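Local coordinates for dTDP-4-dehydrorhamnose 3,5-epimerase (PDB 2B9U), which probably catalyses epimerisation at C3' and C5' of dTDP-4-dehydro-6-deoxyglucose, a step in the biosynthesis of dTDP-L-rhamnose, at residues M10-I15 and W111-F116; R40-I45 and I132-Y137; Y62-K67 and P139-C144. One frame throughout, in Å; residues are numbered along the deposited sequence.

Contact 1 of 3, residues M10-I15 and W111-F116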
loop_
_atom_site.group_PDB
_atom_site.type_symbol
_atom_site.label_atom_id
_atom_site.label_comp_id
_atom_site.label_asym_id
_atom_site.label_seq_id
_atom_site.Cartn_x
_atom_site.Cartn_y
_atom_site.Cartn_z
ATOM N N MET A 10 -21.506 13.007 -2.101
ATOM C CA MET A 10 -21.793 12.330 -0.813
ATOM C C MET A 10 -20.578 12.112 0.089
ATOM O O MET A 10 -20.641 11.311 1.011
ATOM C CB MET A 10 -22.505 10.973 -1.002
ATOM C CG MET A 10 -23.527 10.850 -2.109
ATOM S SD MET A 10 -24.204 9.167 -2.111
ATOM C CE MET A 10 -23.302 8.403 -3.452
ATOM N N GLY A 11 -19.477 12.804 -0.183
ATOM C CA GLY A 11 -18.240 12.611 0.571
ATOM C C GLY A 11 -17.226 11.686 -0.090
ATOM O O GLY A 11 -16.133 11.474 0.439
ATOM N N ILE A 12 -17.585 11.152 -1.256
ATOM C CA ILE A 12 -16.713 10.252 -2.026
ATOM C C ILE A 12 -15.780 11.133 -2.853
ATOM O O ILE A 12 -16.227 12.109 -3.476
ATOM C CB ILE A 12 -17.539 9.291 -2.956
ATOM C CG1 ILE A 12 -18.601 8.509 -2.166
ATOM C CG2 ILE A 12 -16.628 8.344 -3.776
ATOM C CD1 ILE A 12 -18.059 7.435 -1.254
ATOM N N ILE A 13 -14.487 10.797 -2.845
ATOM C CA ILE A 13 -13.483 11.604 -3.503
ATOM C C ILE A 13 -12.596 10.727 -4.379
ATOM O O ILE A 13 -12.136 9.668 -3.947
ATOM C CB ILE A 13 -12.604 12.393 -2.488
ATOM C CG1 ILE A 13 -13.470 13.344 -1.636
ATOM C CG2 ILE A 13 -11.538 13.191 -3.225
ATOM C CD1 ILE A 13 -12.706 14.216 -0.661
ATOM N N LEU A 14 -12.380 11.165 -5.617
ATOM C CA LEU A 14 -11.425 10.494 -6.497
ATOM C C LEU A 14 -10.090 11.212 -6.391
ATOM O O LEU A 14 -10.036 12.443 -6.504
ATOM C CB LEU A 14 -11.919 10.469 -7.958
ATOM C CG LEU A 14 -10.987 9.673 -8.882
ATOM C CD1 LEU A 14 -11.584 8.311 -9.214
ATOM C CD2 LEU A 14 -10.660 10.473 -10.127
ATOM N N ILE A 15 -9.026 10.447 -6.145
ATOM C CA ILE A 15 -7.676 10.997 -6.028
ATOM C C ILE A 15 -6.829 10.585 -7.226
ATOM O O ILE A 15 -6.783 9.402 -7.601
ATOM C CB ILE A 15 -6.973 10.600 -4.690
ATOM C CG1 ILE A 15 -7.817 11.005 -3.495
ATOM C CG2 ILE A 15 -5.612 11.296 -4.533
ATOM C CD1 ILE A 15 -8.474 9.855 -2.818
ATOM N N TRP A 111 -11.473 7.564 -2.272
ATOM C CA TRP A 111 -11.677 7.689 -0.830
ATOM C C TRP A 111 -13.157 7.533 -0.527
ATOM O O TRP A 111 -14.017 8.239 -1.101
ATOM C CB TRP A 111 -11.142 9.010 -0.298
ATOM C CG TRP A 111 -11.804 9.489 1.001
ATOM C CD1 TRP A 111 -12.681 10.534 1.134
ATOM C CD2 TRP A 111 -11.629 8.944 2.323
ATOM N NE1 TRP A 111 -13.063 10.672 2.450
ATOM C CE2 TRP A 111 -12.444 9.702 3.198
ATOM C CE3 TRP A 111 -10.878 7.878 2.850
ATOM C CZ2 TRP A 111 -12.499 9.454 4.576
ATOM C CZ3 TRP A 111 -10.952 7.621 4.231
ATOM C CH2 TRP A 111 -11.755 8.408 5.071
ATOM N N ILE A 112 -13.437 6.582 0.362
ATOM C CA ILE A 112 -14.783 6.212 0.769
ATOM C C ILE A 112 -14.906 6.386 2.301
ATOM O O ILE A 112 -14.431 5.542 3.075
ATOM C CB ILE A 112 -15.126 4.746 0.403
ATOM C CG1 ILE A 112 -14.811 4.436 -1.072
ATOM C CG2 ILE A 112 -16.600 4.429 0.770
ATOM C CD1 ILE A 112 -14.987 2.983 -1.433
ATOM N N PRO A 113 -15.568 7.471 2.736
ATOM C CA PRO A 113 -15.746 7.792 4.164
ATOM C C PRO A 113 -16.657 6.783 4.859
ATOM O O PRO A 113 -17.321 6.011 4.180
ATOM C CB PRO A 113 -16.392 9.191 4.133
ATOM C CG PRO A 113 -17.034 9.297 2.812
ATOM C CD PRO A 113 -16.224 8.455 1.853
ATOM N N PRO A 114 -16.668 6.753 6.214
ATOM C CA PRO A 114 -17.628 5.881 6.916
ATOM C C PRO A 114 -19.091 6.145 6.545
ATOM O O PRO A 114 -19.449 7.259 6.181
ATOM C CB PRO A 114 -17.405 6.222 8.394
ATOM C CG PRO A 114 -16.035 6.759 8.475
ATOM C CD PRO A 114 -15.785 7.470 7.159
ATOM N N GLY A 115 -19.931 5.120 6.651
ATOM C CA GLY A 115 -21.332 5.235 6.273
ATOM C C GLY A 115 -21.668 4.679 4.897
ATOM O O GLY A 115 -22.821 4.752 4.481
ATOM N N PHE A 116 -20.658 4.137 4.192
ATOM C CA PHE A 116 -20.848 3.503 2.879
ATOM C C PHE A 116 -20.501 2.028 2.897
ATOM O O PHE A 116 -19.627 1.610 3.641
ATOM C CB PHE A 116 -19.965 4.169 1.808
ATOM C CG PHE A 116 -20.417 5.541 1.411
ATOM C CD1 PHE A 116 -20.103 6.645 2.200
ATOM C CD2 PHE A 116 -21.150 5.730 0.240
ATOM C CE1 PHE A 116 -20.538 7.920 1.833
ATOM C CE2 PHE A 116 -21.579 6.999 -0.142
ATOM C CZ PHE A 116 -21.273 8.094 0.651
#
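Ile12 sets its CD1 methyl over the centre of one face of the Phe116 ring, 3.6 Å from the ring centroid and only 8° off the ring normal, a CH-pi contact of textbook geometry. The packing belongs to the flattened jelly-roll barrel of the cupin fold, at the place where strand 12-22 runs antiparallel to strand 109-112. The same methyl reaches Pro113 CD and Ile112 CG2, so one branch tip fills the angle between three side chains of the other segment. CG1 stands anti to the carbonyl carbon, and the turn at chi2 (-71°) then brings CD1 over the ring. Ala84 and Val98 add to this apolar cluster from the second sheet.

Around the rim of the same ring, Met10 supplies CB in the ring plane, 3.5 Å from Phe116 CZ. Met10 SD, 5.2 Å from the Phe116 ring centroid, lies at the ring edge in a Met-aromatic contact.

The backbones are joined by the hydrogen-bonded pair Ile13-Trp111. Ile13 N meets a lone pair of Trp111 O at 3.1 Å, and Trp111 N returns a nearly straight bond to Ile13 O. Both side chains leave on the same face of the sheet, where Ile13 CG1 approaches the Trp111 ring at its edge. Toward Gly11 the backbones diverge, and Gly11 O rests 3.3 Å from Pro113 CD. On the other side of the pair, Ile15 turns its CD1 methyl against Trp111 CB at 3.8 Å.

Contact 2 of 3, residues R40-I45 and I132-Y137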
loop_
_atom_site.group_PDB
_atom_site.type_symbol
_atom_site.label_atom_id
_atom_site.label_comp_id
_atom_site.label_asym_id
_atom_site.label_seq_id
_atom_site.Cartn_x
_atom_site.Cartn_y
_atom_site.Cartn_z
ATOM N N ARG A 40 -9.398 16.394 4.410
ATOM C CA ARG A 40 -10.225 15.825 5.482
ATOM C C ARG A 40 -10.185 14.287 5.554
ATOM O O ARG A 40 -11.049 13.662 6.179
ATOM C CB ARG A 40 -11.670 16.358 5.412
ATOM C CG ARG A 40 -11.826 17.803 5.928
ATOM C CD ARG A 40 -12.893 18.601 5.153
ATOM N NE ARG A 40 -12.259 19.421 4.120
ATOM C CZ ARG A 40 -12.204 19.132 2.821
ATOM N NH1 ARG A 40 -12.785 18.036 2.327
ATOM N NH2 ARG A 40 -11.558 19.957 2.007
ATOM N N ILE A 41 -9.165 13.688 4.938
ATOM C CA ILE A 41 -8.919 12.242 5.070
ATOM C C ILE A 41 -7.945 12.012 6.238
ATOM O O ILE A 41 -6.850 12.583 6.248
ATOM C CB ILE A 41 -8.395 11.619 3.734
ATOM C CG1 ILE A 41 -9.362 11.945 2.577
ATOM C CG2 ILE A 41 -8.141 10.096 3.884
ATOM C CD1 ILE A 41 -8.847 11.597 1.179
ATOM N N PRO A 42 -8.348 11.201 7.239
ATOM C CA PRO A 42 -7.524 11.009 8.434
ATOM C C PRO A 42 -6.403 9.970 8.275
ATOM O O PRO A 42 -6.163 9.476 7.164
ATOM C CB PRO A 42 -8.542 10.532 9.471
ATOM C CG PRO A 42 -9.481 9.706 8.673
ATOM C CD PRO A 42 -9.605 10.435 7.333
ATOM N N ASN A 43 -5.722 9.652 9.380
ATOM C CA ASN A 43 -4.581 8.727 9.344
ATOM C C ASN A 43 -4.996 7.308 8.969
ATOM O O ASN A 43 -6.046 6.817 9.381
ATOM C CB ASN A 43 -3.796 8.727 10.672
ATOM C CG ASN A 43 -3.092 10.061 10.961
ATOM O OD1 ASN A 43 -2.699 10.329 12.097
ATOM N ND2 ASN A 43 -2.925 10.884 9.952
ATOM N N VAL A 44 -4.164 6.668 8.160
ATOM C CA VAL A 44 -4.315 5.256 7.850
ATOM C C VAL A 44 -3.910 4.429 9.074
ATOM O O VAL A 44 -2.875 4.683 9.686
ATOM C CB VAL A 44 -3.479 4.861 6.593
ATOM C CG1 VAL A 44 -3.536 3.355 6.340
ATOM C CG2 VAL A 44 -3.990 5.623 5.333
ATOM N N ILE A 45 -4.736 3.446 9.429
ATOM C CA ILE A 45 -4.490 2.629 10.611
ATOM C C ILE A 45 -4.249 1.149 10.289
ATOM O O ILE A 45 -3.700 0.412 11.115
ATOM C CB ILE A 45 -5.608 2.810 11.682
ATOM C CG1 ILE A 45 -7.014 2.593 11.101
ATOM C CG2 ILE A 45 -5.571 4.246 12.236
ATOM C CD1 ILE A 45 -7.440 1.159 10.884
ATOM N N ILE A 132 -6.941 1.692 5.159
ATOM C CA ILE A 132 -8.105 1.727 6.069
ATOM C C ILE A 132 -7.891 2.757 7.169
ATOM O O ILE A 132 -6.826 2.797 7.814
ATOM C CB ILE A 132 -8.451 0.296 6.623
ATOM C CG1 ILE A 132 -8.945 -0.592 5.488
ATOM C CG2 ILE A 132 -9.541 0.317 7.737
ATOM C CD1 ILE A 132 -8.720 -2.062 5.733
ATOM N N THR A 133 -8.887 3.627 7.342
ATOM C CA THR A 133 -8.830 4.690 8.344
ATOM C C THR A 133 -9.892 4.430 9.405
ATOM O O THR A 133 -10.746 3.548 9.237
ATOM C CB THR A 133 -9.037 6.100 7.720
ATOM O OG1 THR A 133 -10.411 6.267 7.353
ATOM C CG2 THR A 133 -8.134 6.316 6.473
ATOM N N HIS A 134 -9.803 5.174 10.507
ATOM C CA HIS A 134 -10.793 5.190 11.609
ATOM C C HIS A 134 -10.667 4.046 12.607
ATOM O O HIS A 134 -10.374 4.276 13.785
ATOM C CB HIS A 134 -12.243 5.291 11.091
ATOM C CG HIS A 134 -12.593 6.628 10.527
ATOM N ND1 HIS A 134 -12.088 7.080 9.327
ATOM C CD2 HIS A 134 -13.409 7.610 10.988
ATOM C CE1 HIS A 134 -12.580 8.281 9.067
ATOM N NE2 HIS A 134 -13.379 8.628 10.063
ATOM N N ASN A 135 -10.884 2.825 12.141
ATOM C CA ASN A 135 -10.903 1.647 12.999
ATOM C C ASN A 135 -10.430 0.406 12.293
ATOM O O ASN A 135 -10.704 0.217 11.111
ATOM C CB ASN A 135 -12.309 1.398 13.525
ATOM C CG ASN A 135 -12.701 2.395 14.576
ATOM O OD1 ASN A 135 -12.066 2.481 15.633
ATOM N ND2 ASN A 135 -13.718 3.188 14.281
ATOM N N GLU A 136 -9.734 -0.451 13.030
ATOM C CA GLU A 136 -9.241 -1.700 12.489
ATOM C C GLU A 136 -10.366 -2.697 12.203
ATOM O O GLU A 136 -11.534 -2.455 12.520
ATOM C CB GLU A 136 -8.217 -2.312 13.443
ATOM C CG GLU A 136 -6.964 -1.479 13.588
ATOM C CD GLU A 136 -5.923 -2.120 14.493
ATOM O OE1 GLU A 136 -6.041 -3.335 14.815
ATOM O OE2 GLU A 136 -4.987 -1.389 14.886
ATOM N N TYR A 137 -9.984 -3.793 11.556
ATOM C CA TYR A 137 -10.766 -5.010 11.457
ATOM C C TYR A 137 -11.424 -5.329 12.790
ATOM O O TYR A 137 -10.750 -5.403 13.829
ATOM C CB TYR A 137 -9.816 -6.132 11.080
ATOM C CG TYR A 137 -10.396 -7.529 10.997
ATOM C CD1 TYR A 137 -11.547 -7.798 10.259
ATOM C CD2 TYR A 137 -9.747 -8.595 11.614
ATOM C CE1 TYR A 137 -12.052 -9.100 10.166
ATOM C CE2 TYR A 137 -10.238 -9.895 11.518
ATOM C CZ TYR A 137 -11.382 -10.139 10.794
ATOM O OH TYR A 137 -11.871 -11.416 10.725
HETATM O O HOH W 1 -7.992 7.268 11.013
#
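Pro42 brings CG to the His134 ring, 3.4 Å from CE1, after the chain has left the Schellman turn at Arg40 that ends helix 33-37. From here the segment leads into strand 44-52, which pairs antiparallel with strand 126-133 in the larger sheet of the cupin jelly roll. The same Pro42 CG also touches Thr133 CB. The imidazole is tethered by a bond between Thr133 OG1 and His134 ND1 of 2.7 Å, with the hydroxyl lying in the ring plane; a Thr133 chi1 of 73° sets OG1 between its own backbone N and carbonyl carbon, from where it can reach the ring.

At Asn43 the carbonyl oxygen lies 3.5 Å from Thr133 CB and accepts from a water that in turn accepts from His134 N. This water thus joins the two backbones where they do not bond directly. Val44 turns its CA to Ile132 O and lays CG1 close to the same oxygen, while Phe31 of the second subunit packs on its side chain.

Ile45 N then donates to Ile132 O at 2.7 Å with an N-H...O angle of 173°. Its side chain bends back over the turn that follows Thr133. Glu136, whose OE2 accepts from Glu34 N of the second subunit, offers its CG to Ile45 CD1, and that methyl also sits 3.4 Å from Asn135 C.

Contact 3 of 3, residues Y62-K67 and P139-C144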
loop_
_atom_site.group_PDB
_atom_site.type_symbol
_atom_site.label_atom_id
_atom_site.label_comp_id
_atom_site.label_asym_id
_atom_site.label_seq_id
_atom_site.Cartn_x
_atom_site.Cartn_y
_atom_site.Cartn_z
ATOM N N TYR A 62 -19.135 -3.031 5.101
ATOM C CA TYR A 62 -18.922 -1.897 6.004
ATOM C C TYR A 62 -18.845 -2.400 7.459
ATOM O O TYR A 62 -19.364 -3.467 7.783
ATOM C CB TYR A 62 -20.030 -0.835 5.848
ATOM C CG TYR A 62 -21.441 -1.375 5.953
ATOM C CD1 TYR A 62 -22.022 -2.072 4.892
ATOM C CD2 TYR A 62 -22.199 -1.191 7.110
ATOM C CE1 TYR A 62 -23.309 -2.574 4.978
ATOM C CE2 TYR A 62 -23.502 -1.697 7.202
ATOM C CZ TYR A 62 -24.038 -2.382 6.120
ATOM O OH TYR A 62 -25.307 -2.893 6.182
ATOM N N GLN A 63 -18.173 -1.639 8.315
ATOM C CA GLN A 63 -18.209 -1.887 9.748
ATOM C C GLN A 63 -19.104 -0.846 10.412
ATOM O O GLN A 63 -18.992 0.344 10.132
ATOM C CB GLN A 63 -16.799 -1.890 10.347
ATOM C CG GLN A 63 -16.219 -3.301 10.518
ATOM C CD GLN A 63 -14.742 -3.356 10.891
ATOM O OE1 GLN A 63 -14.074 -4.356 10.604
ATOM N NE2 GLN A 63 -14.221 -2.296 11.520
ATOM N N ARG A 64 -20.013 -1.302 11.269
ATOM C CA ARG A 64 -20.938 -0.389 11.937
ATOM C C ARG A 64 -20.262 0.388 13.065
ATOM O O ARG A 64 -19.231 -0.034 13.589
ATOM C CB ARG A 64 -22.203 -1.124 12.433
ATOM C CG ARG A 64 -21.924 -2.389 13.219
ATOM C CD ARG A 64 -23.155 -2.959 13.913
ATOM N NE ARG A 64 -22.807 -4.052 14.823
ATOM C CZ ARG A 64 -22.293 -3.900 16.046
ATOM N NH1 ARG A 64 -22.056 -2.689 16.550
ATOM N NH2 ARG A 64 -22.018 -4.976 16.780
ATOM N N THR A 65 -20.848 1.532 13.405
ATOM C CA THR A 65 -20.447 2.346 14.554
ATOM C C THR A 65 -20.425 1.468 15.834
ATOM O O THR A 65 -21.319 0.647 16.022
ATOM C CB THR A 65 -21.395 3.575 14.636
ATOM O OG1 THR A 65 -20.795 4.676 13.929
ATOM C CG2 THR A 65 -21.711 3.996 16.062
ATOM N N PRO A 66 -19.407 1.618 16.710
ATOM C CA PRO A 66 -18.307 2.575 16.829
ATOM C C PRO A 66 -16.998 2.080 16.211
ATOM O O PRO A 66 -15.916 2.501 16.633
ATOM C CB PRO A 66 -18.127 2.664 18.347
ATOM C CG PRO A 66 -18.389 1.268 18.819
ATOM C CD PRO A 66 -19.361 0.635 17.814
ATOM N N LYS A 67 -17.109 1.181 15.239
ATOM C CA LYS A 67 -15.954 0.609 14.553
ATOM C C LYS A 67 -16.055 0.841 13.044
ATOM O O LYS A 67 -15.617 0.013 12.242
ATOM C CB LYS A 67 -15.834 -0.886 14.874
ATOM C CG LYS A 67 -15.469 -1.185 16.325
ATOM C CD LYS A 67 -14.005 -0.931 16.600
ATOM C CE LYS A 67 -13.693 -1.085 18.090
ATOM N NZ LYS A 67 -12.207 -0.989 18.355
ATOM N N PRO A 139 -14.593 -7.973 13.519
ATOM C CA PRO A 139 -15.658 -8.923 13.164
ATOM C C PRO A 139 -17.032 -8.709 13.843
ATOM O O PRO A 139 -18.056 -8.851 13.164
ATOM C CB PRO A 139 -15.062 -10.275 13.550
ATOM C CG PRO A 139 -13.598 -10.077 13.409
ATOM C CD PRO A 139 -13.333 -8.667 13.840
ATOM N N PRO A 140 -17.070 -8.387 15.163
ATOM C CA PRO A 140 -18.395 -8.151 15.754
ATOM C C PRO A 140 -19.201 -7.027 15.086
ATOM O O PRO A 140 -20.439 -7.049 15.140
ATOM C CB PRO A 140 -18.069 -7.782 17.209
ATOM C CG PRO A 140 -16.742 -8.437 17.473
ATOM C CD PRO A 140 -16.003 -8.261 16.180
ATOM N N HIS A 141 -18.507 -6.079 14.454
ATOM C CA HIS A 141 -19.134 -4.904 13.850
ATOM C C HIS A 141 -19.285 -4.983 12.314
ATOM O O HIS A 141 -19.816 -4.059 11.685
ATOM C CB HIS A 141 -18.359 -3.646 14.248
ATOM C CG HIS A 141 -18.215 -3.474 15.725
ATOM N ND1 HIS A 141 -17.295 -4.180 16.470
ATOM C CD2 HIS A 141 -18.874 -2.676 16.598
ATOM C CE1 HIS A 141 -17.392 -3.821 17.740
ATOM N NE2 HIS A 141 -18.342 -2.909 17.844
ATOM N N GLU A 142 -18.821 -6.083 11.725
ATOM C CA GLU A 142 -18.919 -6.297 10.280
ATOM C C GLU A 142 -20.367 -6.492 9.846
ATOM O O GLU A 142 -21.128 -7.204 10.501
ATOM C CB GLU A 142 -18.061 -7.490 9.844
ATOM C CG GLU A 142 -16.579 -7.156 9.648
ATOM C CD GLU A 142 -15.694 -8.384 9.369
ATOM O OE1 GLU A 142 -15.969 -9.483 9.920
ATOM O OE2 GLU A 142 -14.709 -8.243 8.604
ATOM N N ARG A 143 -20.735 -5.828 8.751
ATOM C CA ARG A 143 -22.049 -5.964 8.117
ATOM C C ARG A 143 -21.890 -5.854 6.588
ATOM O O ARG A 143 -20.891 -5.322 6.095
ATOM C CB ARG A 143 -23.018 -4.876 8.615
ATOM C CG ARG A 143 -23.456 -4.962 10.097
ATOM C CD ARG A 143 -24.204 -6.276 10.424
ATOM N NE ARG A 143 -24.908 -6.230 11.711
ATOM C CZ ARG A 143 -24.325 -6.363 12.905
ATOM N NH1 ARG A 143 -23.007 -6.553 13.011
ATOM N NH2 ARG A 143 -25.065 -6.301 14.009
ATOM N N CYS A 144 -22.878 -6.353 5.847
ATOM C CA CYS A 144 -22.873 -6.213 4.401
ATOM C C CYS A 144 -24.270 -6.128 3.815
ATOM O O CYS A 144 -25.260 -6.522 4.454
ATOM C CB CYS A 144 -22.082 -7.354 3.736
ATOM S SG CYS A 144 -22.690 -8.997 4.139
#
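His141 is the tightly packed piece: Lys67 CG stands over the centre of its ring, 3.4 Å from the centroid and 6° off the normal, while Arg64 reaches the opposite face off-centre with NH2, its guanidinium by the CD2 side and inclined 48° to the ring. Pro66 CD lies 3.6 Å from His141 CD2. A hydrogen bond between His141 ND1 and Ser138 OG further restrains rotation.

Next to this packing, strands 57-63 and 142-144 pair antiparallel at one margin of the five-stranded sheet of the jelly roll. Tyr62 and Arg143 form the hydrogen-bonded pair, with Arg143 N to Tyr62 O at 2.9 Å, and Arg64 N extends the ladder to His141 O. Arg143 CB packs over one face of the Tyr62 ring, 3.5 Å from CE2. Cys144, ending the strand, is disulfide-bonded to Cys166. Gln63 NE2 donates in its own amide plane to Lys67 O at 2.8 Å, tying down that loop.

The partly exposed side is polar, with some weak bonds. Arg64 NE comes within 3.1 Å of Arg143 NH1, two like-charged donors, their guanidinium planes 85° apart. Nearby carbonyls would ease repulsion: Arg143 NH1 donates to Glu142 O at 3.2 Å and more weakly to Pro140 O.

In the fold
Contacts 1 and 2 share the larger sheet, their centres about 12 Å apart, and meet at Trp111, whose CG packs 3.6 Å from Ile41 CD1 and whose CH2 lies 3.4 Å from Thr133 OG1. Contact 3 belongs to the smaller sheet, its centre about 17 Å from that of contact 1 and about 14 Å from that of contact 2. The latter pair is linked by a probable hydrogen bond of 2.9 Å from Gln63 NE2 to Glu136 O. Tyr137, predicted to stack on the thymidine ring of the substrate, ends segment 132-137; its CE1 lies 3.2 Å from Glu142 OE2, placing contacts 2 and 3 beside the probable nucleotide site.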